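Local coordinates for LPP20 lipofamily protein (Helicobacter pylori R046Wa, PDB 4KZS) that is a secreted protein of unknown function, possibly connected with the outer membrane and the Tol-Pal system, at residues G24-S28 / K29-K33; M148-E151 / R152-A156. All coordinates share one frame; numbering follows the deposited sequence.

Interactions 1 and 2 are both local contacts within one continuous stretch of chain, interaction 1 in the LPP20 lipoprotein region and interaction 2 in the middle domain. Interaction 1 turns strand 19-26 into helix 29-53 near one end of the molecule, its centre about 31 Å from the centre of the chain. Interaction 2 is a turn-by-turn contact inside helix 135-157, its centre about 17 Å from that of the chain. The two contact centres are about 32 Å apart and their nearest atoms about 20 Å apart, so they do not touch. Helix 29-53 connects them: it begins in interaction 1, and its far end, through Val-48, Gln-51 and Ile-52, meets residues of interaction 2.

Interaction 1 (G24-S28 / K29-K33); sequences GSATS and KEASK
Ala-26 and Ala-31 meet methyl to methyl, with CB of Ala-26 3.4 Å from CB of Ala-31. The same Ala-26 CB lies 3.6 Å from Ser-32 N, so the end of the strand rests on the first turn of the helix. The short side chains let the backbones come close: the axes of strand 24-26 and helix 29-33 approach to 6.4 Å. The two run nearly antiparallel, at 155°.

Ser-28 closes the turn at the N-cap position. Its carbonyl accepts the first i to i+4 bond of the helix, from Ser-32 N to Ser-28 O at 2.8 Å. This bond is bent at the hydrogen, with an N-H...O angle of 136°. Ser-28 OG is swung anti to the backbone N (chi1 171°), which sets it beside its own carbonyl carbon and 3.5 Å from Glu-30 N. It makes no capping hydrogen bond within residues 24-33.

On the strand side, Ser-32 OG lies 3.3 Å from Gly-24 O. The bond is weak, and Thr-97 OG1 in strand 94-102 is the stronger partner of the Ser-32 hydroxyl. Strand 94-102 also pairs with the strand side of the turn, through backbone bonds of Gly-24 with Thr-97 and of Ala-26 with Tyr-95, whose side chain touches Lys-29 and Ser-32.

The arrangement is a strand-to-helix turn with a serine at the N-cap, in the LPP20 lipoprotein region of the chain. It joins an outer strand of the antiparallel sheet to the helix packed on it. Within the turn, the reversal rests mainly on one backbone bond and a methyl contact, while the buried Ser-32 hydroxyl is satisfied chiefly from strand 94-102.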
ATOM      1  N   GLY A  24      12.587   8.855 -26.889  1.00 35.94           N
ATOM      2  CA  GLY A  24      13.378   7.713 -26.553  1.00 42.63           C
ATOM      3  C   GLY A  24      13.654   6.995 -27.839  1.00 46.70           C
ATOM      4  O   GLY A  24      12.935   7.195 -28.818  1.00 46.78           O
ATOM      5  N   SER A  25      14.688   6.165 -27.825  1.00 50.50           N
ATOM      6  CA  SER A  25      15.140   5.408 -29.003  1.00 52.61           C
ATOM      7  C   SER A  25      15.652   4.050 -28.566  1.00 57.45           C
ATOM      8  O   SER A  25      16.327   3.895 -27.516  1.00 52.58           O
ATOM      9  CB  SER A  25      16.273   6.133 -29.718  1.00 51.22           C
ATOM     10  OG  SER A  25      17.254   6.625 -28.811  1.00 55.82           O
ATOM     11  N   ALA A  26      15.333   3.065 -29.382  1.00 62.09           N
ATOM     12  CA  ALA A  26      15.566   1.679 -29.016  1.00 70.31           C
ATOM     13  C   ALA A  26      15.581   0.819 -30.261  1.00 72.91           C
ATOM     14  O   ALA A  26      15.101   1.227 -31.326  1.00 74.93           O
ATOM     15  CB  ALA A  26      14.466   1.212 -28.072  1.00 64.40           C
ATOM     16  N   THR A  27      16.110  -0.387 -30.118  1.00 78.76           N
ATOM     17  CA  THR A  27      16.184  -1.317 -31.245  1.00 74.42           C
ATOM     18  C   THR A  27      14.836  -2.027 -31.478  1.00 69.34           C
ATOM     19  O   THR A  27      14.745  -2.984 -32.228  1.00 74.86           O
ATOM     20  CB  THR A  27      17.349  -2.282 -31.049  1.00 70.92           C
ATOM     21  OG1 THR A  27      17.268  -2.846 -29.732  1.00 80.77           O
ATOM     22  CG2 THR A  27      18.670  -1.515 -31.150  1.00 77.38           C
ATOM     23  N   SER A  28      13.783  -1.515 -30.857  1.00 66.53           N
ATOM     24  CA  SER A  28      12.437  -2.013 -31.070  1.00 69.18           C
ATOM     25  C   SER A  28      11.380  -0.902 -30.947  1.00 67.11           C
ATOM     26  O   SER A  28      11.502  -0.029 -30.091  1.00 68.60           O
ATOM     27  CB  SER A  28      12.126  -3.082 -30.038  1.00 76.66           C
ATOM     28  OG  SER A  28      10.747  -3.400 -30.126  1.00 85.26           O
ATOM     29  N   LYS A  29      10.332  -0.950 -31.766  1.00 64.67           N
ATOM     30  CA  LYS A  29       9.293   0.083 -31.756  1.00 61.37           C
ATOM     31  C   LYS A  29       8.656   0.223 -30.379  1.00 74.59           C
ATOM     32  O   LYS A  29       8.557   1.339 -29.838  1.00 76.03           O
ATOM     33  CB  LYS A  29       8.227  -0.196 -32.820  1.00 65.02           C
ATOM     34  CG  LYS A  29       7.212   0.919 -33.052  1.00 63.09           C
ATOM     35  CD  LYS A  29       6.266   0.506 -34.171  1.00 72.17           C
ATOM     36  CE  LYS A  29       5.208   1.569 -34.463  1.00 85.82           C
ATOM     37  NZ  LYS A  29       4.194   1.257 -35.512  1.00 83.83           N
ATOM     38  N   GLU A  30       8.243  -0.914 -29.813  1.00 81.51           N
ATOM     39  CA  GLU A  30       7.670  -0.966 -28.474  1.00 79.04           C
ATOM     40  C   GLU A  30       8.657  -0.421 -27.456  1.00 67.84           C
ATOM     41  O   GLU A  30       8.308   0.434 -26.626  1.00 82.87           O
ATOM     42  CB  GLU A  30       7.246  -2.392 -28.115  1.00 85.94           C
ATOM     43  CG  GLU A  30       6.839  -2.617 -26.649  1.00106.96           C
ATOM     44  CD  GLU A  30       5.524  -1.944 -26.234  1.00106.58           C
ATOM     45  OE1 GLU A  30       5.165  -2.033 -25.032  1.00103.94           O
ATOM     46  OE2 GLU A  30       4.848  -1.338 -27.100  1.00105.42           O
ATOM     47  N   ALA A  31       9.886  -0.901 -27.512  1.00 62.41           N
ATOM     48  CA  ALA A  31      10.917  -0.409 -26.572  1.00 63.43           C
ATOM     49  C   ALA A  31      11.082   1.104 -26.716  1.00 67.88           C
ATOM     50  O   ALA A  31      11.395   1.815 -25.738  1.00 67.45           O
ATOM     51  CB  ALA A  31      12.241  -1.100 -26.812  1.00 50.38           C
ATOM     52  N   SER A  32      10.854   1.599 -27.932  1.00 50.70           N
ATOM     53  CA  SER A  32      11.006   3.008 -28.157  1.00 55.59           C
ATOM     54  C   SER A  32       9.911   3.734 -27.385  1.00 51.22           C
ATOM     55  O   SER A  32      10.220   4.554 -26.501  1.00 50.39           O
ATOM     56  CB  SER A  32      10.982   3.307 -29.655  1.00 64.52           C
ATOM     57  OG  SER A  32      11.093   4.685 -29.884  1.00 73.57           O
ATOM     58  N   LYS A  33       8.648   3.395 -27.698  1.00 50.01           N
ATOM     59  CA  LYS A  33       7.481   3.843 -26.920  1.00 45.82           C
ATOM     60  C   LYS A  33       7.783   3.860 -25.429  1.00 47.78           C
ATOM     61  O   LYS A  33       7.683   4.932 -24.784  1.00 50.81           O
ATOM     62  CB  LYS A  33       6.235   3.005 -27.237  1.00 47.50           C
ATOM     63  CG  LYS A  33       5.654   3.331 -28.608  1.00 48.84           C
ATOM     64  CD  LYS A  33       4.307   2.670 -28.932  1.00 58.43           C
ATOM     65  CE  LYS A  33       4.294   2.215 -30.424  1.00 65.34           C
ATOM     66  NZ  LYS A  33       3.005   1.728 -31.032  1.00 62.86           N
TER

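Interaction 2 (M148-E151 / R152-A156); sequences MPIE and RILKA
Ile-150 and Leu-154 run alongside each other one turn apart, with Ile-150 CG2 4.0 Å from Leu-154 CD1. They belong to the tightly packed side of helix 135-157, where both are buried together with Ile-153. Regular i to i+4 backbone bonds hold this turn, among them Leu-154 N to Ile-150 O at 3.0 Å. Arg-152 N bonds to Met-148 O in the same way. The helix is kinked at Pro-149, whose N has no bond to the turn before. Ile-153 CG1 lies by Pro-149 O.

The solvent side is looser. Glu-151 OE2 and Lys-155 NZ are 4.0 Å apart, a long salt bridge between neighbouring side chains one turn apart. The other carboxylate oxygen, OE1, is hydrogen-bonded to Tyr-114 OH. The Arg-152 guanidinium approaches Pro-149 CA obliquely, and its NH1 makes a weak bond to Asn-72.

Helix 103-121 meets Ile-150 through Lys-113, Tyr-114 and Leu-117 and Ile-153 through Leu-110, consistent with the three-helix bundle of this protein, while helix 29-53 adds Val-48 against Ile-153 and Ile-52 against Ala-156.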
ATOM      1  N   MET A 148      -1.169  10.913  -0.538  1.00 46.37           N
ATOM      2  CA  MET A 148      -0.573  12.128  -0.031  1.00 48.64           C
ATOM      3  C   MET A 148       0.362  12.811  -1.033  1.00 50.55           C
ATOM      4  O   MET A 148       0.291  14.030  -1.256  1.00 53.50           O
ATOM      5  CB  MET A 148       0.156  11.827   1.249  1.00 54.89           C
ATOM      6  CG  MET A 148      -0.786  11.696   2.399  1.00 59.60           C
ATOM      7  SD  MET A 148       0.124  11.211   3.855  1.00 85.15           S
ATOM      8  CE  MET A 148       1.170  12.682   4.043  1.00 91.23           C
ATOM      9  N   PRO A 149       1.265  12.040  -1.645  1.00 53.13           N
ATOM     10  CA  PRO A 149       2.045  12.718  -2.686  1.00 50.04           C
ATOM     11  C   PRO A 149       1.164  13.325  -3.812  1.00 53.88           C
ATOM     12  O   PRO A 149       1.378  14.516  -4.200  1.00 53.05           O
ATOM     13  CB  PRO A 149       2.976  11.610  -3.208  1.00 44.72           C
ATOM     14  CG  PRO A 149       3.023  10.585  -2.107  1.00 50.06           C
ATOM     15  CD  PRO A 149       1.651  10.623  -1.479  1.00 53.76           C
ATOM     16  N   ILE A 150       0.188  12.543  -4.322  1.00 47.91           N
ATOM     17  CA  ILE A 150      -0.664  13.044  -5.416  1.00 41.38           C
ATOM     18  C   ILE A 150      -1.239  14.320  -4.930  1.00 39.14           C
ATOM     19  O   ILE A 150      -1.271  15.308  -5.650  1.00 43.59           O
ATOM     20  CB  ILE A 150      -1.767  12.037  -5.852  1.00 42.38           C
ATOM     21  CG1 ILE A 150      -1.081  10.841  -6.528  1.00 37.09           C
ATOM     22  CG2 ILE A 150      -2.795  12.710  -6.777  1.00 37.31           C
ATOM     23  CD1 ILE A 150      -1.946   9.649  -6.819  1.00 37.87           C
ATOM     24  N   GLU A 151      -1.651  14.333  -3.675  1.00 40.14           N
ATOM     25  CA  GLU A 151      -2.333  15.539  -3.180  1.00 49.02           C
ATOM     26  C   GLU A 151      -1.410  16.717  -3.026  1.00 53.23           C
ATOM     27  O   GLU A 151      -1.826  17.866  -3.227  1.00 55.57           O
ATOM     28  CB  GLU A 151      -3.007  15.273  -1.869  1.00 49.48           C
ATOM     29  CG  GLU A 151      -3.374  16.524  -1.136  1.00 56.60           C
ATOM     30  CD  GLU A 151      -3.940  16.203   0.212  1.00 67.40           C
ATOM     31  OE1 GLU A 151      -5.076  15.668   0.250  1.00 83.54           O
ATOM     32  OE2 GLU A 151      -3.250  16.495   1.216  1.00 64.02           O
ATOM     33  N   ARG A 152      -0.161  16.436  -2.662  1.00 57.96           N
ATOM     34  CA  ARG A 152       0.819  17.501  -2.535  1.00 67.13           C
ATOM     35  C   ARG A 152       0.934  18.201  -3.887  1.00 69.96           C
ATOM     36  O   ARG A 152       0.813  19.429  -3.965  1.00 68.80           O
ATOM     37  CB  ARG A 152       2.174  16.977  -2.064  1.00 72.67           C
ATOM     38  CG  ARG A 152       2.814  17.900  -1.036  1.00 74.79           C
ATOM     39  CD  ARG A 152       4.182  17.437  -0.550  1.00 89.58           C
ATOM     40  NE  ARG A 152       4.361  15.983  -0.559  1.00 82.13           N
ATOM     41  CZ  ARG A 152       5.516  15.372  -0.850  1.00 95.80           C
ATOM     42  NH1 ARG A 152       6.623  16.067  -1.169  1.00 89.96           N
ATOM     43  NH2 ARG A 152       5.569  14.046  -0.834  1.00 98.61           N
ATOM     44  N   ILE A 153       1.110  17.409  -4.947  1.00 61.92           N
ATOM     45  CA  ILE A 153       1.127  17.957  -6.288  1.00 57.91           C
ATOM     46  C   ILE A 153      -0.097  18.812  -6.575  1.00 60.32           C
ATOM     47  O   ILE A 153       0.035  19.983  -6.979  1.00 58.69           O
ATOM     48  CB  ILE A 153       1.193  16.855  -7.328  1.00 55.02           C
ATOM     49  CG1 ILE A 153       2.392  15.975  -7.007  1.00 57.57           C
ATOM     50  CG2 ILE A 153       1.272  17.481  -8.711  1.00 54.70           C
ATOM     51  CD1 ILE A 153       2.621  14.862  -7.986  1.00 53.41           C
ATOM     52  N   LEU A 154      -1.284  18.233  -6.363  1.00 58.13           N
ATOM     53  CA  LEU A 154      -2.530  18.918  -6.714  1.00 56.60           C
ATOM     54  C   LEU A 154      -2.644  20.264  -6.018  1.00 63.66           C
ATOM     55  O   LEU A 154      -2.982  21.255  -6.662  1.00 61.66           O
ATOM     56  CB  LEU A 154      -3.733  18.050  -6.404  1.00 61.20           C
ATOM     57  CG  LEU A 154      -3.838  16.886  -7.374  1.00 71.69           C
ATOM     58  CD1 LEU A 154      -5.010  15.974  -7.060  1.00 64.88           C
ATOM     59  CD2 LEU A 154      -3.962  17.454  -8.768  1.00 73.07           C
ATOM     60  N   LYS A 155      -2.331  20.309  -4.715  1.00 66.47           N
ATOM     61  CA  LYS A 155      -2.399  21.569  -3.959  1.00 61.82           C
ATOM     62  C   LYS A 155      -1.386  22.541  -4.472  1.00 60.92           C
ATOM     63  O   LYS A 155      -1.681  23.728  -4.585  1.00 73.69           O
ATOM     64  CB  LYS A 155      -2.247  21.383  -2.438  1.00 63.30           C
ATOM     65  CG  LYS A 155      -3.468  20.722  -1.803  1.00 66.38           C
ATOM     66  CD  LYS A 155      -3.785  21.167  -0.385  1.00 59.71           C
ATOM     67  CE  LYS A 155      -2.884  20.481   0.631  1.00 65.48           C
ATOM     68  NZ  LYS A 155      -3.566  20.384   1.959  1.00 66.52           N
ATOM     69  N   ALA A 156      -0.207  22.048  -4.832  1.00 61.21           N
ATOM     70  CA  ALA A 156       0.811  22.913  -5.437  1.00 63.30           C
ATOM     71  C   ALA A 156       0.407  23.509  -6.766  1.00 65.03           C
ATOM     72  O   ALA A 156       1.092  24.397  -7.255  1.00 83.77           O
ATOM     73  CB  ALA A 156       2.133  22.190  -5.592  1.00 63.76           C
TER